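Side-chain contact in interleukin 22 (PDB 4O6K), which is probably a secreted class II helical cytokine of the IL-10 family that signals through a cell-surface receptor, as human interleukin 22 does: residues A[102-105]-A[106-110]. Sequence-based numbering, arbitrary orientation.
Sequences PLVK and QFKRN
With chi1 at 176°, V104 swings CG1 away from its own N, and K108, one turn on, sets CG beside its backbone N (chi1 -70°) and bends at chi3 and chi4; at this spacing the torsions lay the two side chains alongside each other, with K108 CE 3.9 Å from V104 CG1. Nearer the backbone, K108 CG rests 3.5 Å from V104 O, the same oxygen that accepts a straight bond from K108 N at 3.3 Å, in the carbonyl plane. These are the first two and a half turns of helix 102-117 in an all-helical cytokine bundle, and their inner side faces helix 47-62: V104 packs on I50, R53 and I54, K108 touches Y57, and the F107 ring meets that of Y58. Cutting K108 back to an alanine is likely to cost V104 CG1 the CE contact at its side and leave a gap there and against Y57. L103 and Q106 also point the same way, Q106 OE1 lying 3.9 Å from L103 CD2. R109 folds back at chi3, and Q106 CA lies 3.5 Å from its guanidinium plane, offset toward the rim, while R109 N bonds K105 O at 2.8 Å. The K105 chain turns back past the helix start, and NZ hydrogen-bonds S99 O in the preceding loop.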
ATOM      1  N   PRO A 102       1.702  -8.343 -13.981  1.00 31.94           N
ATOM      2  CA  PRO A 102       0.775  -9.350 -13.442  1.00 32.03           C
ATOM      3  C   PRO A 102       0.414  -9.166 -11.966  1.00 26.09           C
ATOM      4  O   PRO A 102      -0.726  -9.425 -11.583  1.00 23.26           O
ATOM      5  CB  PRO A 102       1.541 -10.666 -13.618  1.00 32.46           C
ATOM      6  CG  PRO A 102       2.521 -10.417 -14.686  1.00 37.71           C
ATOM      7  CD  PRO A 102       2.826  -8.953 -14.715  1.00 32.51           C
ATOM      8  N   LEU A 103       1.370  -8.725 -11.156  1.00 23.06           N
ATOM      9  CA  LEU A 103       1.152  -8.597  -9.717  1.00 24.14           C
ATOM     10  C   LEU A 103       0.241  -7.427  -9.358  1.00 23.41           C
ATOM     11  O   LEU A 103      -0.545  -7.515  -8.416  1.00 24.31           O
ATOM     12  CB  LEU A 103       2.491  -8.463  -8.988  1.00 22.06           C
ATOM     13  CG  LEU A 103       3.366  -9.720  -9.011  1.00 28.58           C
ATOM     14  CD1 LEU A 103       4.713  -9.462  -8.356  1.00 20.57           C
ATOM     15  CD2 LEU A 103       2.654 -10.887  -8.341  1.00 26.19           C
ATOM     16  N   VAL A 104       0.290  -6.352 -10.120  1.00 23.33           N
ATOM     17  CA  VAL A 104      -0.561  -5.238  -9.921  1.00 24.01           C
ATOM     18  C   VAL A 104      -1.971  -5.655 -10.272  1.00 22.47           C
ATOM     19  O   VAL A 104      -2.834  -5.422  -9.550  1.00 21.28           O
ATOM     20  CB  VAL A 104      -0.130  -4.029 -10.751  1.00 21.92           C
ATOM     21  CG1 VAL A 104      -1.076  -2.883 -10.608  1.00 19.06           C
ATOM     22  CG2 VAL A 104       1.258  -3.607 -10.397  1.00 23.02           C
ATOM     23  N   LYS A 105      -2.153  -6.310 -11.395  1.00 26.26           N
ATOM     24  CA  LYS A 105      -3.463  -6.813 -11.779  1.00 24.90           C
ATOM     25  C   LYS A 105      -4.008  -7.798 -10.746  1.00 23.43           C
ATOM     26  O   LYS A 105      -5.162  -7.805 -10.462  1.00 22.38           O
ATOM     27  CB  LYS A 105      -3.434  -7.430 -13.159  1.00 27.93           C
ATOM     28  CG  LYS A 105      -3.625  -6.443 -14.280  1.00 29.48           C
ATOM     29  CD  LYS A 105      -3.060  -6.954 -15.558  1.00 32.03           C
ATOM     30  CE  LYS A 105      -1.581  -7.140 -15.388  1.00 40.17           C
ATOM     31  NZ  LYS A 105      -0.724  -6.155 -16.058  1.00 33.66           N
ATOM     32  N   GLN A 106      -3.135  -8.590 -10.175  1.00 22.69           N
ATOM     33  CA  GLN A 106      -3.562  -9.561  -9.169  1.00 26.51           C
ATOM     34  C   GLN A 106      -4.235  -8.929  -7.984  1.00 24.22           C
ATOM     35  O   GLN A 106      -5.292  -9.344  -7.565  1.00 26.14           O
ATOM     36  CB  GLN A 106      -2.415 -10.421  -8.691  1.00 22.71           C
ATOM     37  CG  GLN A 106      -2.826 -11.487  -7.709  1.00 25.25           C
ATOM     38  CD  GLN A 106      -1.645 -12.256  -7.153  1.00 25.33           C
ATOM     39  OE1 GLN A 106      -0.805 -12.666  -7.872  1.00 31.49           O
ATOM     40  NE2 GLN A 106      -1.590 -12.410  -5.879  1.00 30.40           N
ATOM     41  N   PHE A 107      -3.605  -7.897  -7.463  1.00 21.00           N
ATOM     42  CA  PHE A 107      -4.163  -7.165  -6.368  1.00 23.16           C
ATOM     43  C   PHE A 107      -5.546  -6.630  -6.722  1.00 23.31           C
ATOM     44  O   PHE A 107      -6.491  -6.838  -6.009  1.00 23.01           O
ATOM     45  CB  PHE A 107      -3.268  -6.052  -5.893  1.00 22.39           C
ATOM     46  CG  PHE A 107      -3.906  -5.232  -4.850  1.00 27.66           C
ATOM     47  CD1 PHE A 107      -4.145  -5.762  -3.634  1.00 22.14           C
ATOM     48  CD2 PHE A 107      -4.338  -3.952  -5.114  1.00 29.01           C
ATOM     49  CE1 PHE A 107      -4.772  -5.044  -2.672  1.00 24.80           C
ATOM     50  CE2 PHE A 107      -4.969  -3.209  -4.163  1.00 23.95           C
ATOM     51  CZ  PHE A 107      -5.193  -3.760  -2.937  1.00 27.51           C
ATOM     52  N   LYS A 108      -5.604  -5.923  -7.832  1.00 18.68           N
ATOM     53  CA  LYS A 108      -6.823  -5.369  -8.310  1.00 24.65           C
ATOM     54  C   LYS A 108      -7.920  -6.406  -8.481  1.00 22.72           C
ATOM     55  O   LYS A 108      -9.035  -6.231  -8.046  1.00 19.06           O
ATOM     56  CB  LYS A 108      -6.538  -4.679  -9.616  1.00 26.79           C
ATOM     57  CG  LYS A 108      -5.710  -3.425  -9.497  1.00 25.81           C
ATOM     58  CD  LYS A 108      -5.993  -2.475 -10.630  1.00 33.85           C
ATOM     59  CE  LYS A 108      -4.828  -2.375 -11.581  1.00 34.75           C
ATOM     60  NZ  LYS A 108      -4.432  -1.011 -11.999  1.00 36.33           N
ATOM     61  N   ARG A 109      -7.536  -7.520  -9.096  1.00 26.38           N
ATOM     62  CA  ARG A 109      -8.393  -8.665  -9.296  1.00 25.14           C
ATOM     63  C   ARG A 109      -8.912  -9.231  -8.005  1.00 24.41           C
ATOM     64  O   ARG A 109     -10.070  -9.388  -7.856  1.00 30.95           O
ATOM     65  CB  ARG A 109      -7.676  -9.751 -10.093  1.00 27.51           C
ATOM     66  CG  ARG A 109      -8.472 -11.017 -10.321  1.00 29.38           C
ATOM     67  CD  ARG A 109      -7.884 -11.856 -11.422  1.00 27.52           C
ATOM     68  NE  ARG A 109      -6.633 -12.446 -11.042  1.00 28.76           N
ATOM     69  CZ  ARG A 109      -5.476 -12.068 -11.504  1.00 25.89           C
ATOM     70  NH1 ARG A 109      -5.410 -11.090 -12.342  1.00 29.24           N
ATOM     71  NH2 ARG A 109      -4.402 -12.651 -11.108  1.00 25.23           N
ATOM     72  N   ASN A 110      -8.049  -9.524  -7.071  1.00 26.13           N
ATOM     73  CA  ASN A 110      -8.394 -10.069  -5.761  1.00 25.54           C
ATOM     74  C   ASN A 110      -9.186  -9.087  -4.901  1.00 26.32           C
ATOM     75  O   ASN A 110     -10.061  -9.490  -4.134  1.00 29.13           O
ATOM     76  CB  ASN A 110      -7.133 -10.535  -5.031  1.00 29.66           C
ATOM     77  CG  ASN A 110      -6.507 -11.754  -5.685  1.00 31.23           C
ATOM     78  OD1 ASN A 110      -7.143 -12.429  -6.496  1.00 31.45           O
ATOM     79  ND2 ASN A 110      -5.262 -12.045  -5.335  1.00 32.65           N
TER